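Local coordinates for NMB1025 protein (Neisseria meningitidis serogroup B, PDB 3KJJ) that is of unknown function but belongs to the YjgF/RutC family, whose members form trimers and include enamine/imine deaminases, so a related activity is possible, at residues 50-53 with 54-58; 106-109 with 110-114; 76-79 with 80-83; 82-85 with 86-90. All blocks are in the same frame, centred on the assembly; numbering follows the deposited sequence.

Contact 1: 50-53 with 54-58; sequences VLAQ and IDRWL
Q53 and W57, one helical turn apart, are joined twice: W57 N donates to Q53 O at 2.9 Å, and a water links their side chains. That water donates a hydrogen bond to Q53 OE1 and accepts one from W57 NE1 at 2.9 Å, lying in the plane of the indole at its edge. The extended Q53 chain (chi2 177°) carries its amide out to this level, while NE2 is held by D49 and by the carbonyl of V36, which leaves OE1 turned to the water. Three further i to i+4 bonds, I54 N to V50 O, D55 N to L51 O and R56 N to A52 O, continue the helix. The carboxylate of D55 looks elsewhere, to W91. R56 bends at chi3 (-58°) and folds back over the preceding turn: its NH2 lies 3.5 Å from Q53 CG, and A52 O sits off-centre over one guanidinium face. On the inner side I54 CD1 touches V50 CG1 (4.1 Å) and L51 CD2 (4.3 Å), both on the same general side of it. The result is an amphipathic alpha helix, residues 43-60, whose apolar side lies on strands 29-32 and 114-121, as expected of a YjgF-like alpha/beta fold.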
ATOM      1  N   VAL B  50      -8.725  12.069  11.789  1.00 12.62           N
ATOM      2  CA  VAL B  50      -8.384  10.834  11.084  1.00 12.99           C
ATOM      3  C   VAL B  50      -7.621   9.905  12.035  1.00 12.08           C
ATOM      4  O   VAL B  50      -7.911   8.712  12.098  1.00 12.00           O
ATOM      5  CB  VAL B  50      -7.595  11.136   9.775  1.00 11.61           C
ATOM      6  CG1 VAL B  50      -6.800   9.940   9.289  1.00 14.67           C
ATOM      7  CG2 VAL B  50      -8.576  11.604   8.662  1.00 12.21           C
ATOM      8  N   LEU B  51      -6.668  10.468  12.778  1.00 14.40           N
ATOM      9  CA  LEU B  51      -5.929   9.696  13.780  1.00 15.35           C
ATOM     10  C   LEU B  51      -6.819   9.173  14.924  1.00 14.34           C
ATOM     11  O   LEU B  51      -6.577   8.080  15.441  1.00 16.86           O
ATOM     12  CB  LEU B  51      -4.689  10.453  14.275  1.00 13.56           C
ATOM     13  CG  LEU B  51      -3.647  10.775  13.180  1.00 14.44           C
ATOM     14  CD1 LEU B  51      -2.580  11.738  13.669  1.00 15.62           C
ATOM     15  CD2 LEU B  51      -2.991   9.514  12.593  1.00 12.64           C
ATOM     16  N   ALA B  52      -7.861   9.925  15.287  1.00 15.30           N
ATOM     17  CA  ALA B  52      -8.831   9.488  16.307  1.00 16.28           C
ATOM     18  C   ALA B  52      -9.686   8.307  15.848  1.00 15.62           C
ATOM     19  O   ALA B  52      -9.907   7.355  16.604  1.00 14.60           O
ATOM     20  CB  ALA B  52      -9.719  10.669  16.774  1.00 19.90           C
ATOM     21  N   GLN B  53     -10.129   8.351  14.594  1.00 17.09           N
ATOM     22  CA  GLN B  53     -10.751   7.199  13.937  1.00 16.08           C
ATOM     23  C   GLN B  53      -9.850   5.977  13.943  1.00 13.70           C
ATOM     24  O   GLN B  53     -10.298   4.867  14.257  1.00 13.99           O
ATOM     25  CB  GLN B  53     -11.087   7.532  12.485  1.00 18.71           C
ATOM     26  CG  GLN B  53     -12.203   8.536  12.303  1.00 15.40           C
ATOM     27  CD  GLN B  53     -12.419   8.854  10.842  1.00 10.99           C
ATOM     28  OE1 GLN B  53     -12.754   7.980  10.056  1.00 16.16           O
ATOM     29  NE2 GLN B  53     -12.207  10.111  10.470  1.00 14.90           N
ATOM     30  N   ILE B  54      -8.582   6.175  13.580  1.00 14.32           N
ATOM     31  CA  ILE B  54      -7.642   5.066  13.531  1.00 13.03           C
ATOM     32  C   ILE B  54      -7.533   4.413  14.905  1.00 15.13           C
ATOM     33  O   ILE B  54      -7.616   3.178  15.010  1.00 15.35           O
ATOM     34  CB  ILE B  54      -6.268   5.475  12.920  1.00 15.87           C
ATOM     35  CG1 ILE B  54      -6.409   5.610  11.393  1.00 10.52           C
ATOM     36  CG2 ILE B  54      -5.199   4.444  13.264  1.00 17.18           C
ATOM     37  CD1 ILE B  54      -5.315   6.420  10.688  1.00 10.81           C
ATOM     38  N   ASP B  55      -7.399   5.248  15.939  1.00 15.53           N
ATOM     39  CA  ASP B  55      -7.397   4.802  17.332  1.00 18.79           C
ATOM     40  C   ASP B  55      -8.624   3.932  17.619  1.00 17.51           C
ATOM     41  O   ASP B  55      -8.500   2.859  18.192  1.00 15.34           O
ATOM     42  CB  ASP B  55      -7.380   5.989  18.305  1.00 19.15           C
ATOM     43  CG  ASP B  55      -6.027   6.691  18.378  1.00 22.86           C
ATOM     44  OD1 ASP B  55      -4.996   6.095  17.996  1.00 21.50           O
ATOM     45  OD2 ASP B  55      -6.002   7.851  18.848  1.00 21.03           O
ATOM     46  N   ARG B  56      -9.795   4.392  17.193  1.00 18.22           N
ATOM     47  CA  ARG B  56     -11.047   3.690  17.481  1.00 18.30           C
ATOM     48  C   ARG B  56     -11.117   2.341  16.764  1.00 16.04           C
ATOM     49  O   ARG B  56     -11.490   1.339  17.376  1.00 16.80           O
ATOM     50  CB  ARG B  56     -12.271   4.566  17.189  1.00 18.19           C
ATOM     51  CG  ARG B  56     -12.498   5.686  18.216  1.00 20.87           C
ATOM     52  CD  ARG B  56     -13.902   6.318  18.113  1.00 20.21           C
ATOM     53  NE  ARG B  56     -14.179   6.884  16.788  1.00 17.41           N
ATOM     54  CZ  ARG B  56     -13.843   8.117  16.404  1.00 23.95           C
ATOM     55  NH1 ARG B  56     -13.205   8.926  17.239  1.00 16.25           N
ATOM     56  NH2 ARG B  56     -14.140   8.543  15.173  1.00 22.79           N
ATOM     57  N   TRP B  57     -10.700   2.303  15.496  1.00 12.96           N
ATOM     58  CA  TRP B  57     -10.706   1.055  14.727  1.00 14.81           C
ATOM     59  C   TRP B  57      -9.608   0.072  15.126  1.00 15.72           C
ATOM     60  O   TRP B  57      -9.810  -1.139  15.045  1.00 18.90           O
ATOM     61  CB  TRP B  57     -10.710   1.315  13.209  1.00 13.86           C
ATOM     62  CG  TRP B  57     -12.031   1.905  12.744  1.00 12.34           C
ATOM     63  CD1 TRP B  57     -12.240   3.168  12.263  1.00 15.72           C
ATOM     64  CD2 TRP B  57     -13.315   1.261  12.747  1.00 13.48           C
ATOM     65  NE1 TRP B  57     -13.560   3.346  11.955  1.00 13.42           N
ATOM     66  CE2 TRP B  57     -14.247   2.194  12.247  1.00 11.09           C
ATOM     67  CE3 TRP B  57     -13.770  -0.006  13.139  1.00 14.63           C
ATOM     68  CZ2 TRP B  57     -15.609   1.899  12.120  1.00 17.79           C
ATOM     69  CZ3 TRP B  57     -15.122  -0.302  13.001  1.00 17.10           C
ATOM     70  CH2 TRP B  57     -16.026   0.649  12.495  1.00 23.92           C
ATOM     71  N   LEU B  58      -8.467   0.581  15.586  1.00 18.08           N
ATOM     72  CA  LEU B  58      -7.397  -0.302  16.047  1.00 17.68           C
ATOM     73  C   LEU B  58      -7.814  -0.969  17.359  1.00 16.82           C
ATOM     74  O   LEU B  58      -7.589  -2.171  17.550  1.00 19.47           O
ATOM     75  CB  LEU B  58      -6.055   0.451  16.165  1.00 15.71           C
ATOM     76  CG  LEU B  58      -5.345   0.851  14.850  1.00 15.61           C
ATOM     77  CD1 LEU B  58      -4.010   1.539  15.130  1.00 12.11           C
ATOM     78  CD2 LEU B  58      -5.141  -0.321  13.890  1.00 17.00           C
TER
HETATM   79  O   HOH W   1     -14.371   5.832  10.800  1.00 19.45           O

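Contact 2: 106-109 with 110-114; sequences RLAR and PEWRV
R109 lies over one face of the W112 indole. Its CB sits 3.9 Å from the centroid of the five-membered ring of W112, only 11° off the normal, a CH-pi contact. Bends at chi2 and chi3 (-90°) then bring the guanidinium to the CZ2 corner of the indole, where W112 CZ2 lies over the centre of one guanidinium face, 3.6 Å from R109 CZ, with the planes 48° apart. L107 CB meets the edge of the same indole in its plane, A108 CB approaches W112 CZ3 to 3.5 Å, and L107 CD1 reaches W112 CB at 3.8 Å. E111 OE1 touches R109 CB, and it remains 4.4 Å from R109 NE, too far for a salt bridge, though the opposite charges may still attract.

What brings these groups together is a type I beta turn from R109 to W112, closed by W112 N donating to R109 O at 3.0 Å from above the carbonyl plane. A water ties the base of the turn to the chain before it: it accepts from L107 N and donates to R109 O and to W112 O, the last at 2.7 Å. Q46 bonds the backbone of E111 and R113 from outside.

The turn belongs to the loop between strands 99-104 and 114-121. W112 also packs on V36 and P37, L107 reaches Y74 of strand 68-75 and V103 of the second subunit, A108 meets Y81 of that same subunit, and the side chain of V114, the first residue of strand 114-121, touches strand 68-75 and helix 43-60.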
ATOM      1  N   ARG B 106      -5.097  13.510  -4.814  1.00 20.83           N
ATOM      2  CA  ARG B 106      -6.418  14.073  -4.548  1.00 18.83           C
ATOM      3  C   ARG B 106      -7.390  12.996  -4.061  1.00 18.47           C
ATOM      4  O   ARG B 106      -7.371  11.866  -4.547  1.00 17.31           O
ATOM      5  CB  ARG B 106      -6.967  14.776  -5.792  1.00 18.12           C
ATOM      6  CG  ARG B 106      -6.153  15.995  -6.192  1.00 19.29           C
ATOM      7  CD  ARG B 106      -6.916  16.879  -7.150  1.00 27.88           C
ATOM      8  NE  ARG B 106      -6.455  18.262  -7.071  1.00 32.30           N
ATOM      9  CZ  ARG B 106      -7.081  19.294  -7.628  1.00 34.02           C
ATOM     10  NH1 ARG B 106      -8.205  19.115  -8.312  1.00 40.27           N
ATOM     11  NH2 ARG B 106      -6.585  20.510  -7.492  1.00 27.31           N
ATOM     12  N   LEU B 107      -8.245  13.360  -3.109  1.00 18.72           N
ATOM     13  CA  LEU B 107      -9.153  12.392  -2.464  1.00 19.16           C
ATOM     14  C   LEU B 107     -10.587  12.484  -2.992  1.00 19.00           C
ATOM     15  O   LEU B 107     -10.887  13.353  -3.829  1.00 20.26           O
ATOM     16  CB  LEU B 107      -9.087  12.551  -0.941  1.00 18.74           C
ATOM     17  CG  LEU B 107      -7.637  12.669  -0.444  1.00 14.96           C
ATOM     18  CD1 LEU B 107      -7.585  13.182   0.982  1.00 22.59           C
ATOM     19  CD2 LEU B 107      -6.887  11.355  -0.595  1.00 25.42           C
ATOM     20  N   ALA B 108     -11.467  11.596  -2.511  1.00 15.02           N
ATOM     21  CA  ALA B 108     -12.823  11.464  -3.061  1.00 18.00           C
ATOM     22  C   ALA B 108     -13.688  12.710  -2.918  1.00 20.36           C
ATOM     23  O   ALA B 108     -14.641  12.896  -3.671  1.00 22.73           O
ATOM     24  CB  ALA B 108     -13.536  10.252  -2.497  1.00 20.95           C
ATOM     25  N   ARG B 109     -13.364  13.563  -1.951  1.00 20.05           N
ATOM     26  CA  ARG B 109     -14.010  14.868  -1.880  1.00 20.19           C
ATOM     27  C   ARG B 109     -12.978  15.977  -1.858  1.00 20.27           C
ATOM     28  O   ARG B 109     -11.978  15.868  -1.158  1.00 19.01           O
ATOM     29  CB  ARG B 109     -14.951  14.953  -0.679  1.00 20.71           C
ATOM     30  CG  ARG B 109     -16.044  13.892  -0.747  1.00 22.43           C
ATOM     31  CD  ARG B 109     -17.401  14.442  -0.392  1.00 36.65           C
ATOM     32  NE  ARG B 109     -17.675  14.347   1.037  1.00 41.06           N
ATOM     33  CZ  ARG B 109     -18.172  13.268   1.640  1.00 43.15           C
ATOM     34  NH1 ARG B 109     -18.443  12.170   0.942  1.00 46.85           N
ATOM     35  NH2 ARG B 109     -18.388  13.286   2.950  1.00 39.27           N
ATOM     36  N   PRO B 110     -13.235  17.066  -2.610  1.00 21.99           N
ATOM     37  CA  PRO B 110     -12.296  18.182  -2.714  1.00 21.16           C
ATOM     38  C   PRO B 110     -11.870  18.779  -1.371  1.00 22.13           C
ATOM     39  O   PRO B 110     -10.732  19.208  -1.239  1.00 21.20           O
ATOM     40  CB  PRO B 110     -13.056  19.218  -3.562  1.00 23.51           C
ATOM     41  CG  PRO B 110     -14.498  18.791  -3.517  1.00 25.47           C
ATOM     42  CD  PRO B 110     -14.461  17.302  -3.396  1.00 20.53           C
ATOM     43  N   GLU B 111     -12.771  18.791  -0.386  1.00 23.37           N
ATOM     44  CA  GLU B 111     -12.469  19.377   0.919  1.00 21.97           C
ATOM     45  C   GLU B 111     -11.648  18.478   1.857  1.00 19.76           C
ATOM     46  O   GLU B 111     -11.189  18.944   2.898  1.00 19.74           O
ATOM     47  CB  GLU B 111     -13.733  19.901   1.623  1.00 21.90           C
ATOM     48  CG  GLU B 111     -14.961  19.011   1.529  1.00 29.59           C
ATOM     49  CD  GLU B 111     -15.721  19.156   0.214  1.00 30.54           C
ATOM     50  OE1 GLU B 111     -15.896  18.134  -0.469  1.00 29.68           O
ATOM     51  OE2 GLU B 111     -16.149  20.279  -0.144  1.00 37.74           O
ATOM     52  N   TRP B 112     -11.469  17.206   1.492  1.00 19.69           N
ATOM     53  CA  TRP B 112     -10.578  16.314   2.247  1.00 19.23           C
ATOM     54  C   TRP B 112      -9.125  16.610   1.912  1.00 20.14           C
ATOM     55  O   TRP B 112      -8.713  16.531   0.754  1.00 22.35           O
ATOM     56  CB  TRP B 112     -10.864  14.842   1.955  1.00 21.32           C
ATOM     57  CG  TRP B 112     -12.225  14.341   2.358  1.00 19.71           C
ATOM     58  CD1 TRP B 112     -13.127  14.940   3.197  1.00 23.22           C
ATOM     59  CD2 TRP B 112     -12.808  13.091   1.969  1.00 21.38           C
ATOM     60  NE1 TRP B 112     -14.249  14.152   3.326  1.00 20.13           N
ATOM     61  CE2 TRP B 112     -14.074  13.008   2.590  1.00 22.97           C
ATOM     62  CE3 TRP B 112     -12.384  12.037   1.142  1.00 22.53           C
ATOM     63  CZ2 TRP B 112     -14.927  11.912   2.408  1.00 21.34           C
ATOM     64  CZ3 TRP B 112     -13.226  10.942   0.971  1.00 23.49           C
ATOM     65  CH2 TRP B 112     -14.488  10.891   1.601  1.00 22.73           C
ATOM     66  N   ARG B 113      -8.343  16.919   2.939  1.00 18.59           N
ATOM     67  CA  ARG B 113      -6.953  17.324   2.762  0.50 18.83           C
ATOM     68  C   ARG B 113      -5.979  16.206   3.130  1.00 17.83           C
ATOM     69  O   ARG B 113      -4.778  16.295   2.836  1.00 18.21           O
ATOM     70  CB  ARG B 113      -6.669  18.586   3.585  0.50 19.31           C
ATOM     71  CG  ARG B 113      -7.713  19.683   3.397  0.50 20.14           C
ATOM     72  CD  ARG B 113      -7.116  21.052   3.579  0.50 23.87           C
ATOM     73  NE  ARG B 113      -6.056  21.306   2.609  0.50 19.01           N
ATOM     74  CZ  ARG B 113      -6.235  21.934   1.453  0.50 21.19           C
ATOM     75  NH1 ARG B 113      -5.206  22.128   0.642  0.50 18.62           N
ATOM     76  NH2 ARG B 113      -7.438  22.379   1.117  0.50 18.92           N
ATOM     77  N   VAL B 114      -6.507  15.152   3.770  1.00 16.62           N
ATOM     78  CA  VAL B 114      -5.694  14.018   4.232  1.00 15.02           C
ATOM     79  C   VAL B 114      -6.494  12.710   4.313  1.00 16.21           C
ATOM     80  O   VAL B 114      -7.692  12.707   4.602  1.00 16.53           O
ATOM     81  CB  VAL B 114      -4.983  14.331   5.598  1.00 16.75           C
ATOM     82  CG1 VAL B 114      -6.019  14.548   6.733  1.00  9.51           C
ATOM     83  CG2 VAL B 114      -3.954  13.252   5.966  1.00 12.26           C
TER
HETATM   84  O   HOH W   2      -9.109  16.015  -1.843  1.00 15.94           O

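Contact 3: 76-79 with 80-83; sequences RDMG and DYAE
M78 and Y81 both set CG anti to the backbone N (chi1 -169° and -167°), and their side chains run side by side in the same direction. The selenomethionine chain then bends at chi2 and chi3 to bring its selenium beside the ring, a Met-aromatic contact at the start of helix 81-91. SE lies 3.5 Å from Y81 CD1 and 4.3 Å from the Y81 ring centroid, 44° off the normal, an oblique approach. Both residues also face the third subunit: M78 packs on L107 and Y81 on A108 of that chain.

The backbone enters the helix through a short 3-10 segment at M78 and G79. D77 makes an Asx turn, OD2 accepting from G79 N at 2.8 Å through its anti lone pair. D80 N donates to D77 O, and Y81 N to M78 O at 3.2 Å from well above the carbonyl plane. Two waters bridge G79 O to the next turn: one accepts from E83 N, the other from A82 N, the latter with only a weak bond to G79 O.

D80 occupies the N-cap position without making a capping bond. In at least one of the two conformers of R113, its NE makes a salt bridge to D80 OD2 that connects the helix start to the loop before strand 114-121. A water also lies 2.7 Å from D80 OD2, within hydrogen-bonding distance, and accepts from D77 N.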
ATOM      1  N   ARG B  76      -3.908  16.014  -0.208  1.00 20.11           N
ATOM      2  CA  ARG B  76      -4.423  16.664  -1.401  1.00 19.03           C
ATOM      3  C   ARG B  76      -3.402  17.667  -1.945  1.00 18.33           C
ATOM      4  O   ARG B  76      -3.264  17.850  -3.162  1.00 19.84           O
ATOM      5  CB  ARG B  76      -5.745  17.370  -1.087  1.00 19.76           C
ATOM      6  CG  ARG B  76      -6.263  18.214  -2.245  1.00 18.08           C
ATOM      7  CD  ARG B  76      -7.489  19.030  -1.883  1.00 20.80           C
ATOM      8  NE  ARG B  76      -8.019  19.709  -3.064  1.00 21.01           N
ATOM      9  CZ  ARG B  76      -8.720  19.122  -4.030  1.00 20.69           C
ATOM     10  NH1 ARG B  76      -9.000  17.828  -3.971  1.00 11.87           N
ATOM     11  NH2 ARG B  76      -9.162  19.835  -5.059  1.00 19.76           N
ATOM     12  N   ASP B  77      -2.685  18.287  -1.021  1.00 16.55           N
ATOM     13  CA  ASP B  77      -1.775  19.363  -1.309  1.00 17.88           C
ATOM     14  C   ASP B  77      -0.537  19.248  -0.399  1.00 17.40           C
ATOM     15  O   ASP B  77      -0.632  19.473   0.799  1.00 16.42           O
ATOM     16  CB  ASP B  77      -2.513  20.695  -1.085  1.00 17.38           C
ATOM     17  CG  ASP B  77      -1.717  21.887  -1.563  1.00 21.77           C
ATOM     18  OD1 ASP B  77      -2.304  22.810  -2.160  1.00 25.91           O
ATOM     19  OD2 ASP B  77      -0.499  21.903  -1.337  1.00 22.84           O
HETATM   20  N   MSE B  78       0.617  18.905  -0.979  1.00 18.47           N
HETATM   21  CA  MSE B  78       1.871  18.733  -0.215  1.00 20.45           C
HETATM   22  C   MSE B  78       2.307  19.999   0.532  1.00 20.28           C
HETATM   23  O   MSE B  78       3.202  19.956   1.371  1.00 19.84           O
HETATM   24  CB  MSE B  78       3.005  18.192  -1.107  1.00 21.43           C
HETATM   25  CG  MSE B  78       4.295  17.728  -0.351  1.00 30.14           C
HETATM   26 SE   MSE B  78       4.069  16.167   0.864  1.00 30.42          SE
HETATM   27  CE  MSE B  78       3.284  14.981  -0.434  1.00 17.26           C
ATOM     28  N   GLY B  79       1.658  21.125   0.240  1.00 21.48           N
ATOM     29  CA  GLY B  79       1.817  22.327   1.054  1.00 22.56           C
ATOM     30  C   GLY B  79       1.406  22.140   2.514  1.00 22.04           C
ATOM     31  O   GLY B  79       1.769  22.946   3.366  1.00 21.64           O
ATOM     32  N   ASP B  80       0.663  21.073   2.804  1.00 22.00           N
ATOM     33  CA  ASP B  80       0.151  20.818   4.162  1.00 21.44           C
ATOM     34  C   ASP B  80       1.012  19.822   4.942  1.00 22.11           C
ATOM     35  O   ASP B  80       0.607  19.354   6.011  1.00 21.75           O
ATOM     36  CB  ASP B  80      -1.288  20.285   4.107  1.00 21.44           C
ATOM     37  CG  ASP B  80      -2.296  21.334   3.653  1.00 29.28           C
ATOM     38  OD1 ASP B  80      -2.075  22.537   3.887  1.00 26.95           O
ATOM     39  OD2 ASP B  80      -3.333  20.941   3.078  1.00 32.74           O
ATOM     40  N   TYR B  81       2.189  19.509   4.400  1.00 21.36           N
ATOM     41  CA  TYR B  81       3.111  18.521   4.978  1.00 21.57           C
ATOM     42  C   TYR B  81       3.489  18.812   6.430  1.00 21.11           C
ATOM     43  O   TYR B  81       3.262  17.974   7.309  1.00 20.59           O
ATOM     44  CB  TYR B  81       4.369  18.411   4.111  1.00 22.81           C
ATOM     45  CG  TYR B  81       5.271  17.224   4.392  1.00 22.75           C
ATOM     46  CD1 TYR B  81       4.802  15.915   4.280  1.00 23.04           C
ATOM     47  CD2 TYR B  81       6.606  17.415   4.741  1.00 29.19           C
ATOM     48  CE1 TYR B  81       5.650  14.823   4.515  1.00 23.78           C
ATOM     49  CE2 TYR B  81       7.454  16.332   4.978  1.00 26.32           C
ATOM     50  CZ  TYR B  81       6.964  15.045   4.868  1.00 27.28           C
ATOM     51  OH  TYR B  81       7.802  13.979   5.108  1.00 36.03           O
ATOM     52  N   ALA B  82       4.056  19.990   6.685  1.00 19.61           N
ATOM     53  CA  ALA B  82       4.473  20.354   8.042  1.00 21.19           C
ATOM     54  C   ALA B  82       3.308  20.374   9.032  1.00 18.22           C
ATOM     55  O   ALA B  82       3.463  19.951  10.177  1.00 19.65           O
ATOM     56  CB  ALA B  82       5.238  21.690   8.056  1.00 20.35           C
ATOM     57  N   GLU B  83       2.147  20.850   8.588  1.00 19.27           N
ATOM     58  CA  GLU B  83       0.959  20.908   9.438  1.00 20.52           C
ATOM     59  C   GLU B  83       0.476  19.514   9.824  1.00 18.09           C
ATOM     60  O   GLU B  83       0.140  19.274  10.990  1.00 19.49           O
ATOM     61  CB  GLU B  83      -0.178  21.687   8.767  1.00 20.72           C
ATOM     62  CG  GLU B  83      -1.353  21.999   9.695  1.00 25.07           C
ATOM     63  CD  GLU B  83      -2.318  23.039   9.133  1.00 28.51           C
ATOM     64  OE1 GLU B  83      -2.018  23.631   8.077  1.00 28.50           O
ATOM     65  OE2 GLU B  83      -3.383  23.261   9.748  1.00 27.56           O
TER
HETATM   66  O   HOH W   3      -3.774  18.671   1.712  1.00 16.10           O
HETATM   67  O   HOH W   4       2.101  22.748   6.511  1.00 22.93           O
HETATM   68  O   HOH W   5       4.770  22.073   4.795  1.00 23.43           O

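Contact 4: 82-85 with 86-90; sequences AEMN and GVWDA
M84 O holds two backbone donors: W88 N at 3.0 Å, almost straight (176°), and V87 N, more bent (131°). G86 N to A82 O and D89 N to N85 O, the latter at 2.7 Å, complete the backbone bonds between the two turns of helix.

Selenium-aromatic (Met-aromatic) and apolar contact comes from M84, a selenomethionine, against W88. The two side chains lie alongside each other and point the same way, both with CG anti to the backbone N (M84 chi1 -178°). The methyl CE makes the closest approach, 3.6 Å from W88 CE3 and equally close to W88 CB, while SE stays 5.1 Å from the centroid of the W88 five-membered ring, placed obliquely to it.

The polar ends find partners beyond the helix. N85 OD1 takes a hydrogen bond from R100, which also makes a cation-pi contact with W88; D89 forms a salt bridge with R19 of the third subunit, and the backbone carbonyl of that same R19 accepts from W88 NE1.

Helix 81-91 is the crossover of a beta-alpha-beta unit between strands 68-75 and 99-104: M84 and W88 lie on I73 of the first strand, and V87 packs on A44 and T47 of helix 43-60.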
ATOM      1  N   ALA B  82       4.056  19.990   6.685  1.00 19.61           N
ATOM      2  CA  ALA B  82       4.473  20.354   8.042  1.00 21.19           C
ATOM      3  C   ALA B  82       3.308  20.374   9.032  1.00 18.22           C
ATOM      4  O   ALA B  82       3.463  19.951  10.177  1.00 19.65           O
ATOM      5  CB  ALA B  82       5.238  21.690   8.056  1.00 20.35           C
ATOM      6  N   GLU B  83       2.147  20.850   8.588  1.00 19.27           N
ATOM      7  CA  GLU B  83       0.959  20.908   9.438  1.00 20.52           C
ATOM      8  C   GLU B  83       0.476  19.514   9.824  1.00 18.09           C
ATOM      9  O   GLU B  83       0.140  19.274  10.990  1.00 19.49           O
ATOM     10  CB  GLU B  83      -0.178  21.687   8.767  1.00 20.72           C
ATOM     11  CG  GLU B  83      -1.353  21.999   9.695  1.00 25.07           C
ATOM     12  CD  GLU B  83      -2.318  23.039   9.133  1.00 28.51           C
ATOM     13  OE1 GLU B  83      -2.018  23.631   8.077  1.00 28.50           O
ATOM     14  OE2 GLU B  83      -3.383  23.261   9.748  1.00 27.56           O
HETATM   15  N   MSE B  84       0.431  18.617   8.838  1.00 17.67           N
HETATM   16  CA  MSE B  84       0.052  17.217   9.065  1.00 19.75           C
HETATM   17  C   MSE B  84       1.047  16.597  10.036  1.00 20.27           C
HETATM   18  O   MSE B  84       0.640  16.087  11.083  1.00 21.55           O
HETATM   19  CB  MSE B  84      -0.020  16.439   7.741  1.00 19.86           C
HETATM   20  CG  MSE B  84      -0.453  14.961   7.854  1.00 17.32           C
HETATM   21 SE   MSE B  84       0.987  13.756   8.482  1.00 24.12          SE
HETATM   22  CE  MSE B  84      -0.152  12.292   9.040  1.00 29.16           C
ATOM     23  N   ASN B  85       2.339  16.692   9.699  1.00 20.23           N
ATOM     24  CA  ASN B  85       3.449  16.185  10.527  1.00 20.15           C
ATOM     25  C   ASN B  85       3.399  16.589  11.989  1.00 19.47           C
ATOM     26  O   ASN B  85       3.675  15.771  12.859  1.00 19.05           O
ATOM     27  CB  ASN B  85       4.811  16.605   9.944  1.00 19.71           C
ATOM     28  CG  ASN B  85       5.178  15.831   8.695  1.00 19.46           C
ATOM     29  OD1 ASN B  85       4.632  14.766   8.425  1.00 17.50           O
ATOM     30  ND2 ASN B  85       6.106  16.370   7.921  1.00 17.86           N
ATOM     31  N   GLY B  86       3.047  17.845  12.258  1.00 17.49           N
ATOM     32  CA  GLY B  86       2.947  18.336  13.635  1.00 18.61           C
ATOM     33  C   GLY B  86       1.972  17.530  14.474  1.00 18.44           C
ATOM     34  O   GLY B  86       2.233  17.254  15.650  1.00 17.57           O
ATOM     35  N   VAL B  87       0.862  17.123  13.858  1.00 17.70           N
ATOM     36  CA  VAL B  87      -0.147  16.348  14.548  1.00 16.27           C
ATOM     37  C   VAL B  87       0.279  14.874  14.619  1.00 16.93           C
ATOM     38  O   VAL B  87       0.210  14.258  15.684  1.00 20.64           O
ATOM     39  CB  VAL B  87      -1.549  16.568  13.928  1.00 16.82           C
ATOM     40  CG1 VAL B  87      -2.592  15.653  14.575  1.00 13.11           C
ATOM     41  CG2 VAL B  87      -1.945  18.046  14.076  1.00 12.36           C
ATOM     42  N   TRP B  88       0.733  14.335  13.489  1.00 17.60           N
ATOM     43  CA  TRP B  88       1.279  12.978  13.414  1.00 20.38           C
ATOM     44  C   TRP B  88       2.387  12.742  14.435  1.00 18.48           C
ATOM     45  O   TRP B  88       2.328  11.772  15.186  1.00 20.31           O
ATOM     46  CB  TRP B  88       1.796  12.701  11.999  1.00 20.21           C
ATOM     47  CG  TRP B  88       2.549  11.420  11.836  1.00 17.44           C
ATOM     48  CD1 TRP B  88       3.892  11.248  11.945  1.00 18.55           C
ATOM     49  CD2 TRP B  88       2.002  10.135  11.505  1.00 13.89           C
ATOM     50  NE1 TRP B  88       4.221   9.934  11.711  1.00 19.39           N
ATOM     51  CE2 TRP B  88       3.079   9.228  11.446  1.00 20.30           C
ATOM     52  CE3 TRP B  88       0.706   9.662  11.283  1.00 15.53           C
ATOM     53  CZ2 TRP B  88       2.905   7.868  11.150  1.00 15.35           C
ATOM     54  CZ3 TRP B  88       0.529   8.308  10.991  1.00 18.08           C
ATOM     55  CH2 TRP B  88       1.627   7.431  10.933  1.00 20.49           C
ATOM     56  N   ASP B  89       3.377  13.639  14.460  1.00 18.62           N
ATOM     57  CA  ASP B  89       4.524  13.548  15.375  1.00 20.64           C
ATOM     58  C   ASP B  89       4.143  13.471  16.844  1.00 18.89           C
ATOM     59  O   ASP B  89       4.804  12.770  17.613  1.00 20.90           O
ATOM     60  CB  ASP B  89       5.495  14.717  15.168  1.00 21.15           C
ATOM     61  CG  ASP B  89       6.236  14.630  13.856  1.00 21.97           C
ATOM     62  OD1 ASP B  89       6.092  13.608  13.152  1.00 18.67           O
ATOM     63  OD2 ASP B  89       6.964  15.588  13.529  1.00 25.91           O
ATOM     64  N   ALA B  90       3.099  14.206  17.224  1.00 17.66           N
ATOM     65  CA  ALA B  90       2.565  14.205  18.593  1.00 19.49           C
ATOM     66  C   ALA B  90       1.759  12.944  18.916  1.00 19.11           C
ATOM     67  O   ALA B  90       1.677  12.531  20.077  1.00 20.67           O
ATOM     68  CB  ALA B  90       1.708  15.448  18.828  1.00 20.59           C
TER

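From the N terminus, contact 1 comes first, within helix 43-60; contact 3 follows as the loop after strand 68-75 turns into helix 81-91, contact 4 continues along that helix, sharing A82 and E83 with contact 3, and contact 2 shapes the loop leading to strand 114-121. All are local; contacts 3 and 4 overlap, the others follow in series, and none encloses another. Among the places where the two helices meet, L51 packs on V87 and W88. Contacts 2 and 3 are joined by the R113 to D80 salt bridge, in one R113 conformer, and V50 touches V114 between contacts 1 and 2. Contacts 3 and 4 both face the third subunit, while contact 2 meets the second.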